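Local coordinates for protein probable oxidoreductase (Mycobacterium abscessus, PDB 4EYE) that probably works as an oxidoreductase of the zinc-binding dehydrogenase and quinone oxidoreductase family, with its own reaction not yet established, at residues N143-Y148 with Y295-G300; R104-N109 with L126-Q131. All coordinates share one frame; numbering follows the deposited sequence.

Contact 1 (N143-Y148 with Y295-G300); sequences NYHTMY and YETQAG
His145 and Thr297 meet through a hydrogen bond between His145 ND1 and Thr297 OG1, 2.7 Å long. At the other nitrogen of the ring, past CE1, His145 NE2 gives a weak hydrogen bond to Gln298 OE1 at 3.1 Å. Both oxygens lie at the ring edge, in its plane. The Gln298 amide is nearly coplanar with the imidazole, 9° apart. Two partners at two nitrogens limit the rotation of the ring. Thr297 OG1 is also hydrogen-bonded to Leu294 O, one turn back in its own helix.

The contact is a helix-helix crossing. The axes of 143-148 and 295-300 approach to 9.6 Å and run at 105° to each other.

The remaining contacts are van der Waals. Tyr148 has CG anti to its backbone N (chi1 -165°), which sends the ring across to helix 293-306. Tyr148 CD2 lies 3.9 Å from Thr297 CA, and Thr297 O sits over one ring face. Further along, Tyr148 OH comes within 3.5 Å of Gly300 CA. With no side chain on Gly300, the phenol end packs directly against the helix backbone. Leu301 touches both His145 and Tyr148.

Contact 2 (R104-N109 with L126-Q131); sequences RVMAFN and LPTPPQ
Met106 and Leu126 form an antiparallel hydrogen-bonded pair at the edge of the mixed sheet in the GroES-like domain, the N-terminal domain of the alcohol dehydrogenase family. Met106 N donates to Leu126 O at 2.7 Å. Leu126 N returns a bond to Met106 O. The next pair, Val105 with Pro127, is non-hydrogen-bonded. There Val105 CA makes a CA-H...O contact with Leu126 O.

Beyond Pro127 the chain leaves the strand, but one more backbone bond follows. Thr128 N donates to Arg104 O at 3.0 Å. The Thr128 side chain turns in toward strand 104-108. Its two branches lie against different groups. OG1 lies against the backbone of Val105, 3.1 Å from Val105 C. CG2 is anti to the backbone N of Thr128, and this brings the methyl over one face of the Arg104 guanidinium, 3.5 Å above its plane and offset toward the rim.

The Arg104 chain bends at chi3 (72°), and this turn brings the guanidinium back over Thr128. Its main polar partner is Asp134, in a salt bridge through NH2. Leu132 O also accepts a hydrogen bond from NH2.

Met106 and Leu126 point to the same face of the sheet, with their CB atoms 4.4 Å apart. Helix 134-140 packs on this face: Ala137 and Leu140 touch Met106. The thioether chain of Met106 bends at both chi2 (149°) and chi3 (60°). It crosses the Pro129 ring at about a right angle, and Met106 SD rests 3.8 Å from Pro129 CD.

Overall arrangement
Contact 2 comes first along the chain and closes before contact 1 opens. Their centres are about 12 Å apart. Contact 2 joins strands 104-108 and 125-127 of the mixed sheet. Contact 1 joins helices 143-154 and 293-306, whose segments are 147 residues apart at their closest ends. Between those two helices the chain builds the six-stranded parallel sheet, with the 3-2-1-4-5-6 order of a Rossmann fold. The contacts touch directly. Gln298 NE2 lies 2.8 Å from Pro127 O, and Leu126 CD1 packs against His145 NE2 at 3.8 Å. Helix 293-306 therefore packs against both helix 143-154 and the end of strand 125-127. Methylpentanediol, probably from the crystallisation liquor, is bound near both His145 and Leu126 and may mark a pocket.

Contact 1 (N143-Y148 with Y295-G300)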
ATOM      1  N   ASN A 143      -1.053  -1.055  -1.373  1.00 16.58           N
ATOM      2  CA  ASN A 143      -0.222  -1.917  -0.559  1.00 16.30           C
ATOM      3  C   ASN A 143      -0.362  -3.442  -0.789  1.00 16.02           C
ATOM      4  O   ASN A 143       0.646  -4.167  -0.810  1.00 15.93           O
ATOM      5  CB  ASN A 143      -0.341  -1.600   0.947  1.00 16.35           C
ATOM      6  CG  ASN A 143       0.053  -0.147   1.291  1.00 16.58           C
ATOM      7  OD1 ASN A 143       0.723   0.506   0.511  1.00 16.71           O
ATOM      8  ND2 ASN A 143      -0.395   0.356   2.470  1.00 16.58           N
ATOM      9  N   TYR A 144      -1.587  -3.914  -0.975  1.00 15.69           N
ATOM     10  CA  TYR A 144      -1.849  -5.356  -1.080  1.00 15.58           C
ATOM     11  C   TYR A 144      -1.552  -5.886  -2.462  1.00 15.61           C
ATOM     12  O   TYR A 144      -1.026  -7.020  -2.583  1.00 15.68           O
ATOM     13  CB  TYR A 144      -3.267  -5.723  -0.543  1.00 15.56           C
ATOM     14  CG  TYR A 144      -3.343  -5.593   0.990  1.00 15.56           C
ATOM     15  CD1 TYR A 144      -3.297  -4.340   1.624  1.00 15.50           C
ATOM     16  CD2 TYR A 144      -3.397  -6.715   1.804  1.00 15.69           C
ATOM     17  CE1 TYR A 144      -3.352  -4.210   2.987  1.00 15.57           C
ATOM     18  CE2 TYR A 144      -3.424  -6.597   3.185  1.00 15.77           C
ATOM     19  CZ  TYR A 144      -3.431  -5.349   3.785  1.00 15.71           C
ATOM     20  OH  TYR A 144      -3.445  -5.256   5.182  1.00 15.85           O
ATOM     21  N   HIS A 145      -1.871  -5.117  -3.510  1.00 15.60           N
ATOM     22  CA  HIS A 145      -1.525  -5.543  -4.856  1.00 15.74           C
ATOM     23  C   HIS A 145      -0.043  -5.560  -5.043  1.00 15.82           C
ATOM     24  O   HIS A 145       0.471  -6.457  -5.679  1.00 15.95           O
ATOM     25  CB  HIS A 145      -2.159  -4.637  -5.943  1.00 15.81           C
ATOM     26  CG  HIS A 145      -3.582  -4.929  -6.188  1.00 15.84           C
ATOM     27  ND1 HIS A 145      -3.993  -5.732  -7.182  1.00 16.02           N
ATOM     28  CD2 HIS A 145      -4.733  -4.536  -5.496  1.00 15.75           C
ATOM     29  CE1 HIS A 145      -5.313  -5.848  -7.115  1.00 16.03           C
ATOM     30  NE2 HIS A 145      -5.757  -5.120  -6.092  1.00 15.88           N
ATOM     31  N   THR A 146       0.664  -4.579  -4.469  1.00 15.78           N
ATOM     32  CA  THR A 146       2.115  -4.560  -4.508  1.00 15.91           C
ATOM     33  C   THR A 146       2.725  -5.821  -3.873  1.00 15.90           C
ATOM     34  O   THR A 146       3.601  -6.453  -4.457  1.00 16.06           O
ATOM     35  CB  THR A 146       2.684  -3.317  -3.802  1.00 15.92           C
ATOM     36  OG1 THR A 146       2.208  -2.152  -4.457  1.00 16.00           O
ATOM     37  CG2 THR A 146       4.205  -3.311  -3.826  1.00 16.10           C
ATOM     38  N   MET A 147       2.238  -6.167  -2.690  1.00 15.79           N
ATOM     39  CA  MET A 147       2.764  -7.295  -1.947  1.00 15.87           C
ATOM     40  C   MET A 147       2.314  -8.646  -2.509  1.00 16.12           C
ATOM     41  O   MET A 147       3.113  -9.570  -2.502  1.00 16.28           O
ATOM     42  CB  MET A 147       2.536  -7.158  -0.428  1.00 15.76           C
ATOM     43  CG  MET A 147       3.422  -6.089   0.266  1.00 15.75           C
ATOM     44  SD  MET A 147       5.208  -6.236  -0.132  1.00 15.94           S
ATOM     45  CE  MET A 147       5.510  -7.968   0.230  1.00 16.03           C
ATOM     46  N   TYR A 148       1.118  -8.734  -3.104  1.00 16.34           N
ATOM     47  CA  TYR A 148       0.712  -9.962  -3.815  1.00 16.70           C
ATOM     48  C   TYR A 148       1.682 -10.214  -4.978  1.00 17.04           C
ATOM     49  O   TYR A 148       2.234 -11.306  -5.114  1.00 17.25           O
ATOM     50  CB  TYR A 148      -0.719  -9.919  -4.346  1.00 16.84           C
ATOM     51  CG  TYR A 148      -1.206 -11.291  -4.744  1.00 17.21           C
ATOM     52  CD1 TYR A 148      -1.908 -12.082  -3.837  1.00 17.42           C
ATOM     53  CD2 TYR A 148      -0.932 -11.810  -5.985  1.00 17.53           C
ATOM     54  CE1 TYR A 148      -2.326 -13.357  -4.157  1.00 17.80           C
ATOM     55  CE2 TYR A 148      -1.334 -13.097  -6.325  1.00 17.91           C
ATOM     56  CZ  TYR A 148      -2.061 -13.850  -5.391  1.00 18.01           C
ATOM     57  OH  TYR A 148      -2.466 -15.103  -5.717  1.00 18.48           O
ATOM     58  N   TYR A 295      -5.665  -8.642 -13.104  1.00 24.98           N
ATOM     59  CA  TYR A 295      -6.776  -9.550 -12.871  1.00 26.16           C
ATOM     60  C   TYR A 295      -6.373 -10.667 -11.918  1.00 24.01           C
ATOM     61  O   TYR A 295      -7.183 -11.088 -11.089  1.00 23.02           O
ATOM     62  CB  TYR A 295      -7.283 -10.247 -14.140  1.00 30.03           C
ATOM     63  CG  TYR A 295      -7.656  -9.406 -15.339  1.00 34.82           C
ATOM     64  CD1 TYR A 295      -8.223  -8.131 -15.227  1.00 37.27           C
ATOM     65  CD2 TYR A 295      -7.417  -9.911 -16.630  1.00 37.71           C
ATOM     66  CE1 TYR A 295      -8.554  -7.402 -16.373  1.00 38.70           C
ATOM     67  CE2 TYR A 295      -7.748  -9.195 -17.758  1.00 40.57           C
ATOM     68  CZ  TYR A 295      -8.327  -7.956 -17.634  1.00 41.56           C
ATOM     69  OH  TYR A 295      -8.641  -7.282 -18.818  1.00 48.63           O
ATOM     70  N   GLU A 296      -5.137 -11.124 -12.051  1.00 22.15           N
ATOM     71  CA  GLU A 296      -4.598 -12.180 -11.191  1.00 21.56           C
ATOM     72  C   GLU A 296      -4.344 -11.705  -9.771  1.00 19.61           C
ATOM     73  O   GLU A 296      -4.585 -12.439  -8.848  1.00 19.11           O
ATOM     74  CB  GLU A 296      -3.281 -12.746 -11.749  1.00 22.54           C
ATOM     75  CG  GLU A 296      -2.924 -14.055 -11.087  1.00 23.92           C
ATOM     76  CD  GLU A 296      -1.586 -14.678 -11.526  1.00 25.05           C
ATOM     77  OE1 GLU A 296      -0.874 -15.183 -10.602  1.00 27.33           O
ATOM     78  OE2 GLU A 296      -1.318 -14.723 -12.739  1.00 24.78           O
ATOM     79  N   THR A 297      -3.821 -10.498  -9.590  1.00 18.14           N
ATOM     80  CA  THR A 297      -3.596  -9.992  -8.246  1.00 17.42           C
ATOM     81  C   THR A 297      -4.951  -9.747  -7.532  1.00 16.92           C
ATOM     82  O   THR A 297      -5.100 -10.071  -6.373  1.00 16.50           O
ATOM     83  CB  THR A 297      -2.747  -8.710  -8.184  1.00 17.24           C
ATOM     84  OG1 THR A 297      -3.391  -7.678  -8.937  1.00 17.46           O
ATOM     85  CG2 THR A 297      -1.352  -8.967  -8.754  1.00 17.30           C
ATOM     86  N   GLN A 298      -5.931  -9.220  -8.251  1.00 16.66           N
ATOM     87  CA  GLN A 298      -7.272  -9.000  -7.672  1.00 16.66           C
ATOM     88  C   GLN A 298      -7.947 -10.341  -7.282  1.00 16.72           C
ATOM     89  O   GLN A 298      -8.493 -10.456  -6.195  1.00 16.59           O
ATOM     90  CB  GLN A 298      -8.181  -8.257  -8.659  1.00 16.90           C
ATOM     91  CG  GLN A 298      -9.559  -7.928  -8.115  1.00 17.11           C
ATOM     92  CD  GLN A 298      -9.560  -6.859  -7.035  1.00 17.09           C
ATOM     93  OE1 GLN A 298      -8.543  -6.260  -6.722  1.00 17.02           O
ATOM     94  NE2 GLN A 298     -10.748  -6.571  -6.490  1.00 17.48           N
ATOM     95  N   ALA A 299      -7.855 -11.332  -8.155  1.00 16.75           N
ATOM     96  CA  ALA A 299      -8.396 -12.663  -7.877  1.00 17.03           C
ATOM     97  C   ALA A 299      -7.731 -13.291  -6.628  1.00 16.91           C
ATOM     98  O   ALA A 299      -8.414 -13.828  -5.764  1.00 17.17           O
ATOM     99  CB  ALA A 299      -8.315 -13.579  -9.108  1.00 17.20           C
ATOM    100  N   GLY A 300      -6.402 -13.183  -6.537  1.00 16.64           N
ATOM    101  CA  GLY A 300      -5.644 -13.678  -5.389  1.00 16.51           C
ATOM    102  C   GLY A 300      -6.060 -12.999  -4.103  1.00 16.42           C
ATOM    103  O   GLY A 300      -6.255 -13.655  -3.050  1.00 16.59           O
TER

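Contact 2 (R104-N109 with L126-Q131)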
ATOM      1  N   ARG A 104     -19.897  -1.006  -6.268  1.00 19.63           N
ATOM      2  CA  ARG A 104     -18.867  -0.717  -5.279  1.00 19.33           C
ATOM      3  C   ARG A 104     -17.490  -1.067  -5.901  1.00 18.95           C
ATOM      4  O   ARG A 104     -17.218  -2.237  -6.251  1.00 18.98           O
ATOM      5  CB  ARG A 104     -19.071  -1.576  -4.062  1.00 19.54           C
ATOM      6  CG  ARG A 104     -20.307  -1.221  -3.259  1.00 19.82           C
ATOM      7  CD  ARG A 104     -20.337  -2.127  -2.038  1.00 20.00           C
ATOM      8  NE  ARG A 104     -19.309  -1.709  -1.108  1.00 19.73           N
ATOM      9  CZ  ARG A 104     -18.585  -2.489  -0.295  1.00 19.64           C
ATOM     10  NH1 ARG A 104     -18.647  -3.824  -0.321  1.00 19.59           N
ATOM     11  NH2 ARG A 104     -17.686  -1.894   0.498  1.00 19.36           N
ATOM     12  N   VAL A 105     -16.639  -0.072  -6.042  1.00 18.36           N
ATOM     13  CA  VAL A 105     -15.377  -0.230  -6.771  1.00 18.09           C
ATOM     14  C   VAL A 105     -14.200   0.384  -5.984  1.00 18.16           C
ATOM     15  O   VAL A 105     -14.374   1.264  -5.114  1.00 17.78           O
ATOM     16  CB  VAL A 105     -15.444   0.426  -8.162  1.00 18.03           C
ATOM     17  CG1 VAL A 105     -16.410  -0.323  -9.120  1.00 18.07           C
ATOM     18  CG2 VAL A 105     -15.763   1.941  -8.027  1.00 17.78           C
ATOM     19  N   MET A 106     -13.016  -0.137  -6.312  1.00 18.52           N
ATOM     20  CA  MET A 106     -11.732   0.423  -5.974  1.00 18.80           C
ATOM     21  C   MET A 106     -11.176   1.095  -7.236  1.00 19.00           C
ATOM     22  O   MET A 106     -11.431   0.623  -8.349  1.00 18.96           O
ATOM     23  CB  MET A 106     -10.798  -0.681  -5.526  1.00 19.27           C
ATOM     24  CG  MET A 106     -11.232  -1.305  -4.209  1.00 19.75           C
ATOM     25  SD  MET A 106     -10.809  -3.046  -4.032  1.00 21.51           S
ATOM     26  CE  MET A 106      -9.038  -3.014  -4.170  1.00 20.74           C
ATOM     27  N   ALA A 107     -10.442   2.194  -7.062  1.00 18.79           N
ATOM     28  CA  ALA A 107      -9.961   2.988  -8.173  1.00 19.15           C
ATOM     29  C   ALA A 107      -8.520   3.450  -7.871  1.00 19.55           C
ATOM     30  O   ALA A 107      -8.142   3.724  -6.703  1.00 19.22           O
ATOM     31  CB  ALA A 107     -10.855   4.202  -8.388  1.00 19.02           C
ATOM     32  N   PHE A 108      -7.708   3.541  -8.907  1.00 20.39           N
ATOM     33  CA  PHE A 108      -6.424   4.190  -8.749  1.00 20.83           C
ATOM     34  C   PHE A 108      -6.156   5.164  -9.852  1.00 21.51           C
ATOM     35  O   PHE A 108      -6.539   4.913 -10.980  1.00 20.95           O
ATOM     36  CB  PHE A 108      -5.330   3.175  -8.586  1.00 21.38           C
ATOM     37  CG  PHE A 108      -5.217   2.184  -9.703  1.00 22.20           C
ATOM     38  CD1 PHE A 108      -4.269   2.387 -10.698  1.00 22.71           C
ATOM     39  CD2 PHE A 108      -5.963   1.004  -9.723  1.00 22.39           C
ATOM     40  CE1 PHE A 108      -4.118   1.478 -11.742  1.00 23.09           C
ATOM     41  CE2 PHE A 108      -5.788   0.063 -10.782  1.00 23.00           C
ATOM     42  CZ  PHE A 108      -4.865   0.304 -11.775  1.00 22.80           C
ATOM     43  N   ASN A 109      -5.482   6.265  -9.498  1.00 22.05           N
ATOM     44  CA  ASN A 109      -4.967   7.229 -10.481  1.00 23.42           C
ATOM     45  C   ASN A 109      -3.723   7.953  -9.906  1.00 23.90           C
ATOM     46  O   ASN A 109      -3.369   7.730  -8.744  1.00 23.13           O
ATOM     47  CB  ASN A 109      -6.059   8.226 -10.839  1.00 23.66           C
ATOM     48  CG  ASN A 109      -5.918   8.789 -12.249  1.00 24.93           C
ATOM     49  OD1 ASN A 109      -5.021   8.460 -12.999  1.00 26.33           O
ATOM     50  ND2 ASN A 109      -6.823   9.664 -12.603  1.00 26.46           N
ATOM     51  N   LEU A 126     -11.485  -1.630 -10.110  1.00 19.59           N
ATOM     52  CA  LEU A 126     -11.604  -3.014  -9.672  1.00 19.57           C
ATOM     53  C   LEU A 126     -12.846  -3.173  -8.775  1.00 19.70           C
ATOM     54  O   LEU A 126     -13.199  -2.255  -8.009  1.00 19.47           O
ATOM     55  CB  LEU A 126     -10.346  -3.479  -8.954  1.00 19.40           C
ATOM     56  CG  LEU A 126      -8.997  -3.505  -9.776  1.00 19.47           C
ATOM     57  CD1 LEU A 126      -7.803  -3.502  -8.845  1.00 19.25           C
ATOM     58  CD2 LEU A 126      -8.811  -4.636 -10.772  1.00 19.55           C
ATOM     59  N   PRO A 127     -13.524  -4.337  -8.875  1.00 19.90           N
ATOM     60  CA  PRO A 127     -14.648  -4.612  -8.015  1.00 19.91           C
ATOM     61  C   PRO A 127     -14.246  -4.815  -6.554  1.00 19.58           C
ATOM     62  O   PRO A 127     -13.355  -5.597  -6.241  1.00 19.36           O
ATOM     63  CB  PRO A 127     -15.282  -5.898  -8.616  1.00 20.50           C
ATOM     64  CG  PRO A 127     -14.166  -6.556  -9.372  1.00 20.66           C
ATOM     65  CD  PRO A 127     -13.224  -5.445  -9.809  1.00 20.26           C
ATOM     66  N   THR A 128     -14.946  -4.106  -5.654  1.00 19.46           N
ATOM     67  CA  THR A 128     -14.665  -4.174  -4.232  1.00 19.34           C
ATOM     68  C   THR A 128     -15.110  -5.527  -3.645  1.00 19.58           C
ATOM     69  O   THR A 128     -16.254  -5.900  -3.806  1.00 19.65           O
ATOM     70  CB  THR A 128     -15.441  -3.066  -3.471  1.00 19.35           C
ATOM     71  OG1 THR A 128     -14.998  -1.777  -3.937  1.00 19.21           O
ATOM     72  CG2 THR A 128     -15.233  -3.248  -1.927  1.00 19.22           C
ATOM     73  N   PRO A 129     -14.215  -6.249  -2.925  1.00 19.69           N
ATOM     74  CA  PRO A 129     -14.651  -7.548  -2.366  1.00 20.11           C
ATOM     75  C   PRO A 129     -15.851  -7.365  -1.441  1.00 20.52           C
ATOM     76  O   PRO A 129     -15.876  -6.420  -0.625  1.00 20.35           O
ATOM     77  CB  PRO A 129     -13.430  -8.017  -1.608  1.00 19.99           C
ATOM     78  CG  PRO A 129     -12.275  -7.411  -2.357  1.00 19.52           C
ATOM     79  CD  PRO A 129     -12.753  -6.074  -2.809  1.00 19.40           C
ATOM     80  N   PRO A 130     -16.870  -8.210  -1.603  1.00 21.13           N
ATOM     81  CA  PRO A 130     -18.093  -7.947  -0.807  1.00 21.46           C
ATOM     82  C   PRO A 130     -17.893  -8.074   0.691  1.00 21.27           C
ATOM     83  O   PRO A 130     -18.699  -7.517   1.434  1.00 21.74           O
ATOM     84  CB  PRO A 130     -19.095  -8.986  -1.310  1.00 22.12           C
ATOM     85  CG  PRO A 130     -18.304 -10.038  -1.990  1.00 22.26           C
ATOM     86  CD  PRO A 130     -17.035  -9.355  -2.511  1.00 21.65           C
ATOM     87  N   GLN A 131     -16.852  -8.747   1.141  1.00 20.84           N
ATOM     88  CA  GLN A 131     -16.632  -8.901   2.580  1.00 20.94           C
ATOM     89  C   GLN A 131     -16.093  -7.608   3.243  1.00 20.16           C
ATOM     90  O   GLN A 131     -16.092  -7.503   4.481  1.00 20.35           O
ATOM     91  CB  GLN A 131     -15.642 -10.045   2.855  1.00 21.36           C
ATOM     92  CG  GLN A 131     -16.143 -11.424   2.403  1.00 22.26           C
ATOM     93  CD  GLN A 131     -15.626 -11.845   1.030  1.00 22.08           C
ATOM     94  OE1 GLN A 131     -15.253 -11.029   0.206  1.00 21.86           O
ATOM     95  NE2 GLN A 131     -15.638 -13.138   0.789  1.00 22.78           N
TER